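Local coordinates for protein succinylglutamate desuccinylase/aspartoacylase (Ruegeria sp. TM1040, PDB 3NA6) that probably cleaves acyl groups from N-acylated amino acids, as metal-dependent hydrolases of the succinylglutamate desuccinylase/aspartoacylase family do, at residues 50-55 with 138-143; 169-174 with 203-208; 307-312 with 323-328; 150-155 with 272-277; 62-67 with 220-225. All blocks are in the same frame, centred on the assembly; numbering follows the deposited sequence.

Interactions 1, 2 and 5 lie in the catalytic domain and are buried. Interaction 1 pairs two parallel strands of its central sheet, and interaction 2 lays a helix on the next strand, 205-210, through small apolar side chains. Interaction 5 joins two helices, mainly by a buried glutamate-serine bond. Interactions 3 and 4 lie at the antiparallel sheet that strand 151-153 of the catalytic range joins, on the two edges of strand 306-312. Interaction 3 is a buried, bulged ladder of backbone bonds, whereas interaction 4 is a surface contact without hydrogen bonds between its segments, made mostly by one leucine. Interactions 4 and 5 meet at P155, and interactions 3, 4 and 5 all touch neighbouring subunits.

Interaction 1 of 5, residues 50-55 with 138-143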
# COMPACT_ATOMS: atom_id res chain seq x y z
N LYS A 50 -11.85 -30.77 35.93
CA LYS A 50 -12.11 -30.40 34.56
C LYS A 50 -10.91 -29.69 33.93
O LYS A 50 -10.04 -29.09 34.62
CB LYS A 50 -13.30 -29.45 34.49
CG LYS A 50 -14.67 -30.02 34.85
CD LYS A 50 -15.74 -29.04 34.41
CE LYS A 50 -17.01 -29.16 35.23
NZ LYS A 50 -17.88 -30.25 34.78
N THR A 51 -10.86 -29.78 32.60
CA THR A 51 -9.99 -28.96 31.80
C THR A 51 -10.84 -27.88 31.19
O THR A 51 -11.91 -28.17 30.64
CB THR A 51 -9.32 -29.75 30.67
OG1 THR A 51 -8.42 -30.72 31.23
CG2 THR A 51 -8.57 -28.77 29.70
N ALA A 52 -10.40 -26.62 31.32
CA ALA A 52 -11.03 -25.49 30.66
C ALA A 52 -10.07 -24.94 29.61
O ALA A 52 -8.87 -24.74 29.88
CB ALA A 52 -11.42 -24.39 31.64
N LEU A 53 -10.62 -24.69 28.42
CA LEU A 53 -9.94 -24.03 27.35
C LEU A 53 -10.42 -22.59 27.27
O LEU A 53 -11.61 -22.31 27.01
CB LEU A 53 -10.17 -24.76 26.04
CG LEU A 53 -9.41 -24.25 24.79
CD1 LEU A 53 -7.87 -24.31 24.96
CD2 LEU A 53 -9.86 -25.04 23.55
N LEU A 54 -9.49 -21.67 27.50
CA LEU A 54 -9.77 -20.24 27.69
C LEU A 54 -9.11 -19.43 26.58
O LEU A 54 -7.88 -19.48 26.42
CB LEU A 54 -9.28 -19.77 29.06
CG LEU A 54 -9.69 -20.70 30.23
CD1 LEU A 54 -8.92 -20.37 31.45
CD2 LEU A 54 -11.19 -20.59 30.43
N THR A 55 -9.92 -18.73 25.81
CA THR A 55 -9.38 -17.96 24.69
C THR A 55 -9.81 -16.50 24.74
O THR A 55 -10.94 -16.18 25.13
CB THR A 55 -9.85 -18.58 23.37
OG1 THR A 55 -11.26 -18.89 23.46
CG2 THR A 55 -9.06 -19.85 23.06
N ALA A 138 -10.63 -30.70 26.29
CA ALA A 138 -11.35 -29.80 27.21
C ALA A 138 -12.73 -30.30 27.57
O ALA A 138 -13.43 -30.84 26.72
CB ALA A 138 -11.47 -28.39 26.61
N ASP A 139 -13.15 -30.01 28.80
CA ASP A 139 -14.54 -30.24 29.20
C ASP A 139 -15.43 -29.02 28.97
O ASP A 139 -16.64 -29.13 28.65
CB ASP A 139 -14.55 -30.65 30.66
CG ASP A 139 -13.71 -31.89 30.89
OD1 ASP A 139 -14.09 -32.95 30.36
OD2 ASP A 139 -12.65 -31.79 31.53
N VAL A 140 -14.82 -27.85 29.12
CA VAL A 140 -15.55 -26.58 29.00
C VAL A 140 -14.68 -25.57 28.27
O VAL A 140 -13.45 -25.75 28.16
CB VAL A 140 -15.95 -26.05 30.40
CG1 VAL A 140 -16.77 -27.11 31.11
CG2 VAL A 140 -14.71 -25.67 31.25
N ALA A 141 -15.31 -24.55 27.72
CA ALA A 141 -14.59 -23.47 27.03
C ALA A 141 -15.14 -22.10 27.43
O ALA A 141 -16.35 -21.94 27.60
CB ALA A 141 -14.68 -23.62 25.51
N VAL A 142 -14.25 -21.12 27.53
CA VAL A 142 -14.59 -19.71 27.73
C VAL A 142 -13.92 -18.92 26.64
O VAL A 142 -12.70 -18.96 26.50
CB VAL A 142 -14.16 -19.16 29.12
CG1 VAL A 142 -14.67 -17.73 29.28
CG2 VAL A 142 -14.68 -20.05 30.21
N ASP A 143 -14.75 -18.28 25.80
CA ASP A 143 -14.31 -17.51 24.65
C ASP A 143 -14.80 -16.06 24.74
O ASP A 143 -15.99 -15.79 24.57
CB ASP A 143 -14.79 -18.15 23.33
CG ASP A 143 -14.17 -17.51 22.08
OD1 ASP A 143 -12.94 -17.30 22.00
OD2 ASP A 143 -14.94 -17.22 21.15
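L54 and V142 lie side by side and point the same way, CD2 of L54 coming 3.5 Å from CG2 of V142. On the same face A52 CB touches V140 CG2 at 3.6 Å, the small alanine fitting against the branched valine. K50, at the exposed start of the pair, crosses V140 at about a right angle, CD against CG1. The other face carries L53, T55, A141 and D143. Here T55 OG1 donates to D143 OD1 over 2.7 Å, meeting the oxygen on its anti side, 24° out of the carboxylate plane. D143 swings CG anti to its own nitrogen (chi1 -171°), which carries the carboxylate toward the threonine and leaves OD2 to accept from N58 and H145. H145, H59 and E62 turn donor atoms to one vacant point, consistent with the metal site of this family; D143 would then probably be second shell. With an alanine at D143, T55 OG1, N58 and H145 would probably all lose their acceptor and the imidazole be freer to turn. At the start of the pair, D139 OD2 takes the T51 N-H through its anti lone pair (2.9 Å, nearly straight at 171°), while T51 O accepts D139 N at 2.9 Å and, weakly, V140 N. The parallel ladder continues with L53 N to V140 O, V142 N to L53 O and T55 N to V142 O. Strand 51-55 is flanked on its other edge by strand 83-88, and strand 140-143 by 205-210, with helices 122-134 and 195-200 packed over the L53 and T55 face.

Interaction 2 of 5, residues 169-174 with 203-208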
# COMPACT_ATOMS: atom_id res chain seq x y z
N ASP A 169 -29.30 -25.75 29.72
CA ASP A 169 -29.39 -25.36 31.10
C ASP A 169 -28.01 -25.24 31.73
O ASP A 169 -27.81 -24.40 32.59
CB ASP A 169 -30.24 -26.34 31.91
CG ASP A 169 -31.73 -26.21 31.63
OD1 ASP A 169 -32.14 -25.21 31.00
OD2 ASP A 169 -32.47 -27.11 32.06
N ALA A 170 -27.08 -26.11 31.35
CA ALA A 170 -25.72 -26.07 31.89
C ALA A 170 -25.02 -24.78 31.45
O ALA A 170 -24.38 -24.09 32.26
CB ALA A 170 -24.92 -27.30 31.43
N CYS A 171 -25.15 -24.45 30.16
CA CYS A 171 -24.63 -23.20 29.63
C CYS A 171 -25.24 -21.98 30.32
O CYS A 171 -24.54 -21.04 30.65
CB CYS A 171 -24.83 -23.12 28.12
SG CYS A 171 -23.86 -24.32 27.14
N PHE A 172 -26.55 -22.01 30.54
CA PHE A 172 -27.24 -20.91 31.23
C PHE A 172 -26.69 -20.69 32.66
O PHE A 172 -26.45 -19.54 33.10
CB PHE A 172 -28.76 -21.20 31.27
CG PHE A 172 -29.57 -20.14 31.96
CD1 PHE A 172 -29.95 -18.98 31.30
CD2 PHE A 172 -29.95 -20.29 33.28
CE1 PHE A 172 -30.69 -17.98 31.98
CE2 PHE A 172 -30.69 -19.31 33.94
CZ PHE A 172 -31.04 -18.16 33.29
N ALA A 173 -26.51 -21.79 33.38
CA ALA A 173 -25.97 -21.74 34.74
C ALA A 173 -24.55 -21.15 34.73
O ALA A 173 -24.21 -20.33 35.61
CB ALA A 173 -25.97 -23.13 35.37
N ALA A 174 -23.73 -21.54 33.76
CA ALA A 174 -22.34 -21.02 33.68
C ALA A 174 -22.34 -19.49 33.38
O ALA A 174 -21.49 -18.74 33.88
CB ALA A 174 -21.50 -21.81 32.65
N GLY A 203 -21.21 -31.36 22.90
CA GLY A 203 -21.85 -31.61 24.19
C GLY A 203 -21.21 -30.88 25.34
O GLY A 203 -21.43 -31.25 26.48
N LYS A 204 -20.45 -29.80 25.04
CA LYS A 204 -19.66 -29.09 26.04
C LYS A 204 -20.16 -27.68 26.33
O LYS A 204 -20.64 -26.98 25.45
CB LYS A 204 -18.18 -29.06 25.62
CG LYS A 204 -17.54 -30.44 25.69
CD LYS A 204 -16.19 -30.53 25.01
CE LYS A 204 -15.67 -31.95 25.07
NZ LYS A 204 -14.36 -32.06 24.43
N VAL A 205 -20.07 -27.29 27.60
CA VAL A 205 -20.46 -25.96 28.04
C VAL A 205 -19.53 -24.90 27.45
O VAL A 205 -18.29 -25.04 27.47
CB VAL A 205 -20.46 -25.83 29.59
CG1 VAL A 205 -20.62 -24.37 30.00
CG2 VAL A 205 -21.58 -26.63 30.16
N LEU A 206 -20.14 -23.86 26.90
CA LEU A 206 -19.45 -22.73 26.36
C LEU A 206 -19.92 -21.49 27.11
O LEU A 206 -21.12 -21.31 27.31
CB LEU A 206 -19.73 -22.56 24.86
CG LEU A 206 -19.22 -21.19 24.38
CD1 LEU A 206 -17.80 -21.30 23.78
CD2 LEU A 206 -20.21 -20.51 23.47
N VAL A 207 -18.96 -20.65 27.52
CA VAL A 207 -19.24 -19.34 28.14
C VAL A 207 -18.71 -18.30 27.16
O VAL A 207 -17.57 -18.40 26.68
CB VAL A 207 -18.52 -19.25 29.52
CG1 VAL A 207 -18.40 -17.82 30.01
CG2 VAL A 207 -19.23 -20.14 30.51
N THR A 208 -19.55 -17.36 26.78
CA THR A 208 -19.13 -16.32 25.85
C THR A 208 -19.61 -14.96 26.34
O THR A 208 -20.50 -14.86 27.20
CB THR A 208 -19.54 -16.62 24.38
OG1 THR A 208 -18.88 -15.70 23.50
CG2 THR A 208 -21.05 -16.57 24.17
O HOH W 1 -22.39 -20.07 29.24
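V205 meets helix 165-178 with both methyls, because CG1 stands anti to the backbone nitrogen (chi1 169°) and CG2 therefore lies anti to the carbonyl carbon, spreading the fork across the helix surface. The same setting in V207 (chi1 163°) sends CG2 to A174. This is one layer of an alpha/beta/alpha sandwich: helix 165-178, which links the adjacent parallel strands 156-160 and 182-186 in a beta-alpha-beta crossover, here also packs over strand 205-210 at an angle of 37°. CG2 of V205 touches A170 CB at 3.6 Å, and its CG1 lies 3.8 Å from A174 CB, one helical turn on. A174 CB is thus shared, as V207 CG2 sits 3.5 Å from it. Alanines suit these helix positions because a single methyl lets the backbones come close, 5.2 Å between C171 CA and V205 CA. C171 fills the flank: its SG lies 3.8 Å from L206 N and beside V205 CA, a sulfur-to-backbone contact without a hydrogen bond. Cutting V205 back to an alanine would probably open a gap against A170 and A174 and leave F236, which also touches this valine, with less to rest on. L206 points the opposite way, toward V199 of helix 195-200, which shows the sheet covered on both faces. Before the strand, G203 closes that helix with a Schellman motif, its positive phi being easy for glycine. A water lies between the backbones, 2.7 Å from C171 O and 2.6 Å from L206 O.

Interaction 3 of 5, residues 307-312 with 323-328; sequences VLISRH and AAVIGV
I309 and S310 both face V325, a classic beta bulge in an otherwise regular antiparallel pair. The backbone bonds follow it: V325 O takes I309 N at 3.0 Å and, weakly, S310 N at 3.4 Å, while V325 N returns to S310 O. On one flank V307 and G327 exchange two bonds; on the other, H312 N reaches A323 O at 2.9 Å. Apolar contacts divide by face. L308 CD1 presses on A324 CB (3.6 Å), and its side chain crosses that of I326 at about a right angle, CD1 meeting CD1 at 3.8 Å. Across the sheet, I309 sets CG1 between its nitrogen and carbonyl carbon (chi1 65°), which brings CG1 to 3.8 Å from V325 CG1, the two side chains crossing at a slant. I309 CG2 lies so near G327 that any side chain there would clash, which suits glycine. Polar side chains turn elsewhere: R311 NE and NH2 grip H312 O side-on within the guanidinium plane, and its NH1 binds S217 O of a second subunit. Strand 306-312 also pairs with 151-153 and 277-278, while 322-327 continues to 260-261, and W34 of a third subunit packs on S310 and V325.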
# COMPACT_ATOMS: atom_id res chain seq x y z
N VAL A 307 -33.76 -0.27 25.76
CA VAL A 307 -32.48 0.36 26.10
C VAL A 307 -31.47 0.09 24.97
O VAL A 307 -31.57 -0.90 24.27
CB VAL A 307 -31.93 -0.15 27.44
CG1 VAL A 307 -32.93 0.16 28.62
CG2 VAL A 307 -31.63 -1.66 27.39
N LEU A 308 -30.51 0.99 24.79
CA LEU A 308 -29.52 0.82 23.76
C LEU A 308 -28.50 -0.21 24.22
O LEU A 308 -27.84 -0.04 25.28
CB LEU A 308 -28.85 2.15 23.48
CG LEU A 308 -27.80 2.14 22.41
CD1 LEU A 308 -28.46 2.13 21.02
CD2 LEU A 308 -26.87 3.33 22.61
N ILE A 309 -28.38 -1.29 23.45
CA ILE A 309 -27.50 -2.36 23.85
C ILE A 309 -26.26 -2.48 22.95
O ILE A 309 -25.27 -3.08 23.35
CB ILE A 309 -28.24 -3.74 24.00
CG1 ILE A 309 -28.79 -4.23 22.66
CG2 ILE A 309 -29.34 -3.67 25.06
CD1 ILE A 309 -29.32 -5.67 22.73
N SER A 310 -26.33 -1.92 21.75
CA SER A 310 -25.20 -1.95 20.83
C SER A 310 -25.20 -0.68 20.01
O SER A 310 -26.26 -0.16 19.68
CB SER A 310 -25.30 -3.15 19.89
OG SER A 310 -24.07 -3.27 19.16
N ARG A 311 -24.02 -0.17 19.67
CA ARG A 311 -23.93 0.99 18.76
C ARG A 311 -22.74 0.92 17.83
O ARG A 311 -21.71 0.36 18.18
CB ARG A 311 -23.87 2.30 19.54
CG ARG A 311 -22.78 2.40 20.63
CD ARG A 311 -22.42 3.87 20.97
NE ARG A 311 -21.81 4.54 19.80
CZ ARG A 311 -21.35 5.80 19.79
NH1 ARG A 311 -21.44 6.55 20.86
NH2 ARG A 311 -20.81 6.30 18.68
N HIS A 312 -22.90 1.52 16.65
CA HIS A 312 -21.77 1.80 15.78
C HIS A 312 -20.84 2.68 16.58
O HIS A 312 -21.30 3.66 17.17
CB HIS A 312 -22.25 2.56 14.54
CG HIS A 312 -21.16 3.01 13.62
ND1 HIS A 312 -20.58 2.17 12.69
CD2 HIS A 312 -20.58 4.22 13.45
CE1 HIS A 312 -19.66 2.84 12.02
NE2 HIS A 312 -19.64 4.09 12.45
N ALA A 323 -26.23 0.80 12.84
CA ALA A 323 -26.12 2.00 13.68
C ALA A 323 -26.28 1.72 15.18
O ALA A 323 -25.61 2.31 16.00
CB ALA A 323 -27.17 3.04 13.27
N ALA A 324 -27.21 0.85 15.52
CA ALA A 324 -27.60 0.66 16.89
C ALA A 324 -28.54 -0.52 16.99
O ALA A 324 -29.20 -0.90 16.00
CB ALA A 324 -28.30 1.91 17.40
N VAL A 325 -28.60 -1.11 18.18
CA VAL A 325 -29.56 -2.17 18.45
C VAL A 325 -30.23 -1.82 19.78
O VAL A 325 -29.55 -1.50 20.75
CB VAL A 325 -28.88 -3.55 18.58
CG1 VAL A 325 -29.91 -4.63 19.05
CG2 VAL A 325 -28.20 -3.94 17.26
N ILE A 326 -31.57 -1.87 19.79
CA ILE A 326 -32.37 -1.60 20.99
C ILE A 326 -32.79 -2.93 21.63
O ILE A 326 -33.43 -3.75 21.00
CB ILE A 326 -33.63 -0.78 20.65
CG1 ILE A 326 -33.24 0.55 20.01
CG2 ILE A 326 -34.51 -0.55 21.92
CD1 ILE A 326 -32.14 1.43 20.80
N GLY A 327 -32.41 -3.15 22.88
CA GLY A 327 -32.77 -4.39 23.58
C GLY A 327 -33.89 -4.12 24.58
O GLY A 327 -34.22 -2.96 24.83
N VAL A 328 -34.44 -5.17 25.17
CA VAL A 328 -35.56 -5.05 26.11
C VAL A 328 -35.22 -5.72 27.43
O VAL A 328 -34.83 -6.88 27.45
CB VAL A 328 -36.85 -5.63 25.50
CG1 VAL A 328 -38.06 -5.42 26.43
CG2 VAL A 328 -37.13 -4.94 24.15

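Interaction 4 of 5, residues 150-155 with 272-277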
# COMPACT_ATOMS: atom_id res chain seq x y z
N THR A 150 -15.26 -1.17 15.63
CA THR A 150 -16.40 -0.59 14.97
C THR A 150 -17.70 -0.68 15.77
O THR A 150 -18.70 -0.10 15.35
CB THR A 150 -16.61 -1.23 13.58
OG1 THR A 150 -17.12 -2.57 13.74
CG2 THR A 150 -15.27 -1.26 12.81
N LEU A 151 -17.68 -1.33 16.94
CA LEU A 151 -18.92 -1.58 17.70
C LEU A 151 -18.68 -1.48 19.20
O LEU A 151 -17.58 -1.76 19.71
CB LEU A 151 -19.47 -2.98 17.41
CG LEU A 151 -20.22 -3.33 16.14
CD1 LEU A 151 -20.60 -4.80 16.23
CD2 LEU A 151 -21.49 -2.45 15.92
N ASP A 152 -19.74 -1.13 19.93
CA ASP A 152 -19.68 -1.11 21.41
C ASP A 152 -20.97 -1.69 21.93
O ASP A 152 -22.00 -1.49 21.33
CB ASP A 152 -19.45 0.31 21.88
CG ASP A 152 -18.90 0.39 23.30
OD1 ASP A 152 -18.70 -0.65 23.96
OD2 ASP A 152 -18.71 1.54 23.76
N PHE A 153 -20.87 -2.48 22.99
CA PHE A 153 -21.99 -3.19 23.58
C PHE A 153 -22.05 -2.92 25.07
O PHE A 153 -21.01 -2.72 25.70
CB PHE A 153 -21.78 -4.70 23.45
CG PHE A 153 -21.95 -5.24 22.07
CD1 PHE A 153 -20.87 -5.35 21.23
CD2 PHE A 153 -23.18 -5.71 21.64
CE1 PHE A 153 -21.01 -5.89 19.98
CE2 PHE A 153 -23.31 -6.26 20.36
CZ PHE A 153 -22.21 -6.34 19.54
N VAL A 154 -23.25 -2.97 25.66
CA VAL A 154 -23.34 -3.10 27.10
C VAL A 154 -22.63 -4.41 27.47
O VAL A 154 -22.67 -5.36 26.68
CB VAL A 154 -24.80 -3.09 27.64
CG1 VAL A 154 -25.42 -1.71 27.40
CG2 VAL A 154 -25.64 -4.18 27.01
N PRO A 155 -21.98 -4.49 28.66
CA PRO A 155 -21.17 -5.68 28.92
C PRO A 155 -22.01 -6.86 29.35
O PRO A 155 -22.55 -6.85 30.46
CB PRO A 155 -20.23 -5.23 30.02
CG PRO A 155 -21.01 -4.10 30.76
CD PRO A 155 -21.80 -3.43 29.67
N ILE A 272 -28.67 8.61 22.24
CA ILE A 272 -28.67 8.11 23.62
C ILE A 272 -27.43 7.22 23.77
O ILE A 272 -26.89 6.72 22.77
CB ILE A 272 -29.96 7.34 24.01
CG1 ILE A 272 -30.01 5.97 23.34
CG2 ILE A 272 -31.27 8.20 23.77
CD1 ILE A 272 -30.07 6.01 21.87
N ASP A 273 -26.97 7.01 24.99
CA ASP A 273 -25.78 6.20 25.21
C ASP A 273 -26.11 4.80 25.69
O ASP A 273 -27.26 4.50 26.01
CB ASP A 273 -24.82 6.96 26.13
CG ASP A 273 -24.26 8.23 25.47
OD1 ASP A 273 -24.09 8.20 24.22
OD2 ASP A 273 -23.99 9.23 26.19
N LEU A 274 -25.10 3.94 25.72
CA LEU A 274 -25.27 2.53 26.06
C LEU A 274 -25.96 2.35 27.39
O LEU A 274 -25.62 3.00 28.37
CB LEU A 274 -23.91 1.79 26.06
CG LEU A 274 -23.30 1.43 24.70
CD1 LEU A 274 -21.89 0.80 24.86
CD2 LEU A 274 -24.21 0.47 23.95
N GLY A 275 -26.98 1.50 27.39
CA GLY A 275 -27.71 1.20 28.59
C GLY A 275 -28.87 2.12 28.85
O GLY A 275 -29.68 1.81 29.68
N GLU A 276 -28.96 3.25 28.15
CA GLU A 276 -30.00 4.24 28.40
C GLU A 276 -31.30 3.92 27.67
O GLU A 276 -31.28 3.30 26.62
CB GLU A 276 -29.51 5.65 28.03
CG GLU A 276 -28.38 6.13 28.89
CD GLU A 276 -27.79 7.48 28.47
OE1 GLU A 276 -28.19 8.05 27.42
OE2 GLU A 276 -26.91 7.97 29.21
N PRO A 277 -32.44 4.32 28.25
CA PRO A 277 -33.75 3.98 27.67
C PRO A 277 -34.14 4.80 26.42
O PRO A 277 -33.69 5.93 26.23
CB PRO A 277 -34.73 4.26 28.82
CG PRO A 277 -34.06 5.26 29.67
CD PRO A 277 -32.56 5.13 29.47
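L274 reaches from its loop to the strand end at 152-154. Its CB starts beside V154, 4.0 Å from CG1. CG stands anti to the carbonyl carbon (chi1 -77°), and the chain then runs extended, carrying the two methyls to different partners. CD1 goes furthest, coming 3.4 Å from D152 CG, as near to OD2 and 3.6 Å from OD1, so the methyl lies over the carboxylate face; F153 O is 3.7 Å from CD1. CD2 turns to the backbone, 3.9 Å from D152 O and 4.0 Å from V154 N. Leucine suits the place because its fork spans aspartate and main chain at once, although no hydrogen bond joins the two segments. The D152 carboxylate turns a face to the methyl, and its side chain also touches R311. V154 adds a second touch: CG1 rests 3.6 Å from G275 N, whose hydrogen bond goes instead to L308 O on strand 306-312. That strand also binds the D152 and V154 backbones, so segments 150-155 and 272-277 follow one another along the same edge of it. D273 faces outward to a second subunit, where its carboxylate accepts from A219 N and R220 N at the start of a helix. The loop keeps its shape through two bonds within it, E276 N to D273 O and D273 N to E276 OE1, the latter 2.9 Å long and met from above the carboxylate plane. With G275 in third position at positive phi, a backbone shape that glycine adopts readily, this is a type II beta turn from D273 to E276.

Interaction 5 of 5, residues 62-67 with 220-225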
# COMPACT_ATOMS: atom_id res chain seq x y z
N GLU A 62 -10.15 -6.92 20.20
CA GLU A 62 -11.07 -7.13 21.34
C GLU A 62 -10.23 -7.51 22.57
O GLU A 62 -9.68 -8.60 22.63
CB GLU A 62 -12.08 -8.22 20.99
CG GLU A 62 -13.04 -7.76 19.84
CD GLU A 62 -13.98 -8.86 19.34
OE1 GLU A 62 -14.20 -9.88 20.06
OE2 GLU A 62 -14.52 -8.71 18.21
N TYR A 63 -10.14 -6.61 23.55
CA TYR A 63 -9.03 -6.63 24.52
C TYR A 63 -9.33 -7.08 25.93
O TYR A 63 -8.40 -7.39 26.65
CB TYR A 63 -8.39 -5.24 24.57
CG TYR A 63 -7.77 -4.89 23.23
CD1 TYR A 63 -6.55 -5.43 22.87
CD2 TYR A 63 -8.42 -4.08 22.32
CE1 TYR A 63 -5.97 -5.16 21.62
CE2 TYR A 63 -7.84 -3.79 21.08
CZ TYR A 63 -6.64 -4.34 20.74
OH TYR A 63 -6.09 -4.07 19.53
N GLU A 64 -10.58 -7.09 26.36
CA GLU A 64 -10.86 -7.44 27.76
C GLU A 64 -10.39 -8.86 28.11
O GLU A 64 -9.77 -9.09 29.16
CB GLU A 64 -12.34 -7.31 28.12
CG GLU A 64 -12.90 -5.88 28.37
CD GLU A 64 -13.17 -5.11 27.08
OE1 GLU A 64 -13.00 -5.70 25.98
OE2 GLU A 64 -13.58 -3.92 27.18
N GLY A 65 -10.73 -9.83 27.25
CA GLY A 65 -10.36 -11.22 27.50
C GLY A 65 -8.85 -11.38 27.56
O GLY A 65 -8.31 -11.94 28.50
N PRO A 66 -8.15 -10.81 26.58
CA PRO A 66 -6.70 -10.89 26.63
C PRO A 66 -6.05 -10.35 27.91
O PRO A 66 -5.08 -10.94 28.41
CB PRO A 66 -6.30 -10.09 25.40
CG PRO A 66 -7.36 -10.44 24.42
CD PRO A 66 -8.62 -10.41 25.24
N VAL A 67 -6.54 -9.23 28.44
CA VAL A 67 -6.03 -8.71 29.71
C VAL A 67 -6.28 -9.72 30.84
O VAL A 67 -5.37 -10.05 31.61
CB VAL A 67 -6.66 -7.34 30.04
CG1 VAL A 67 -6.31 -6.91 31.48
CG2 VAL A 67 -6.20 -6.29 29.03
N ARG A 220 -13.01 -0.84 34.43
CA ARG A 220 -14.32 -1.48 34.73
C ARG A 220 -14.54 -2.70 33.85
O ARG A 220 -14.96 -3.75 34.34
CB ARG A 220 -15.51 -0.51 34.57
CG ARG A 220 -16.91 -1.14 34.90
CD ARG A 220 -18.07 -0.29 34.31
NE ARG A 220 -19.39 -0.94 34.38
CZ ARG A 220 -20.13 -1.27 33.32
NH1 ARG A 220 -19.71 -0.99 32.11
NH2 ARG A 220 -21.32 -1.84 33.49
N SER A 221 -14.26 -2.57 32.55
CA SER A 221 -14.54 -3.69 31.63
C SER A 221 -13.53 -4.83 31.84
O SER A 221 -13.91 -6.02 31.82
CB SER A 221 -14.63 -3.24 30.16
OG SER A 221 -13.38 -2.83 29.63
N ASN A 222 -12.26 -4.46 32.06
CA ASN A 222 -11.24 -5.42 32.42
C ASN A 222 -11.64 -6.13 33.72
O ASN A 222 -11.46 -7.36 33.83
CB ASN A 222 -9.86 -4.77 32.63
CG ASN A 222 -9.26 -4.19 31.37
OD1 ASN A 222 -9.55 -4.63 30.26
ND2 ASN A 222 -8.36 -3.21 31.55
N ALA A 223 -12.20 -5.39 34.69
CA ALA A 223 -12.57 -6.03 35.96
C ALA A 223 -13.77 -7.01 35.76
O ALA A 223 -13.84 -8.05 36.41
CB ALA A 223 -12.84 -4.99 37.05
N ILE A 224 -14.70 -6.67 34.85
CA ILE A 224 -15.83 -7.55 34.53
C ILE A 224 -15.30 -8.89 33.99
O ILE A 224 -15.78 -9.95 34.38
CB ILE A 224 -16.85 -6.90 33.51
CG1 ILE A 224 -17.62 -5.72 34.15
CG2 ILE A 224 -17.83 -8.01 32.94
CD1 ILE A 224 -18.27 -4.75 33.11
N ALA A 225 -14.30 -8.83 33.13
CA ALA A 225 -13.69 -10.03 32.54
C ALA A 225 -13.00 -10.89 33.59
O ALA A 225 -13.13 -12.11 33.56
CB ALA A 225 -12.68 -9.66 31.41
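E64 and S221 form the tight part of this helix-to-helix contact, in which the first turn of helix 64-75 meets helix 219-235 within a catalytic domain of the alpha/beta fold of the zinc-exopeptidase clan. The glutamate chain bends at chi2 (78°) and folds back over the serine, bringing CG to 3.3 Å from S221 OG. S221 holds its hydroxyl between backbone nitrogen and carbonyl carbon (chi1 69°), turned to the glutamate, and donates to OE2, which uses its anti lone pair. The other oxygen, OE1, accepts from S146 OG, so the buried carboxylate is held through both oxygens and its rotation is probably fixed. Serine suits this spot as a donor small enough to lie flush against the opposing chain. A225, one turn further along, continues the close packing: its CB is 3.7 Å from E64 O, and its small side chain suits so close an approach. The V67 and N222 side is looser. The two side chains cross at about a right angle, V67 CG2 standing 3.9 Å from N222 OD1 and CG1 4.0 Å from N222 CG, with the amide oxygen bonded instead to S217 OG. E269 of a second subunit packs on both, so this flank faces the assembly. E62, just before the first helix, shares S146 with E64: it accepts S146 N, and with H59 and H145 it lines a vacant point consistent with the family's metal site. Between segments 62-67 and 220-225 the closest atoms are S221 OG and E64 OE2, at 2.7 Å.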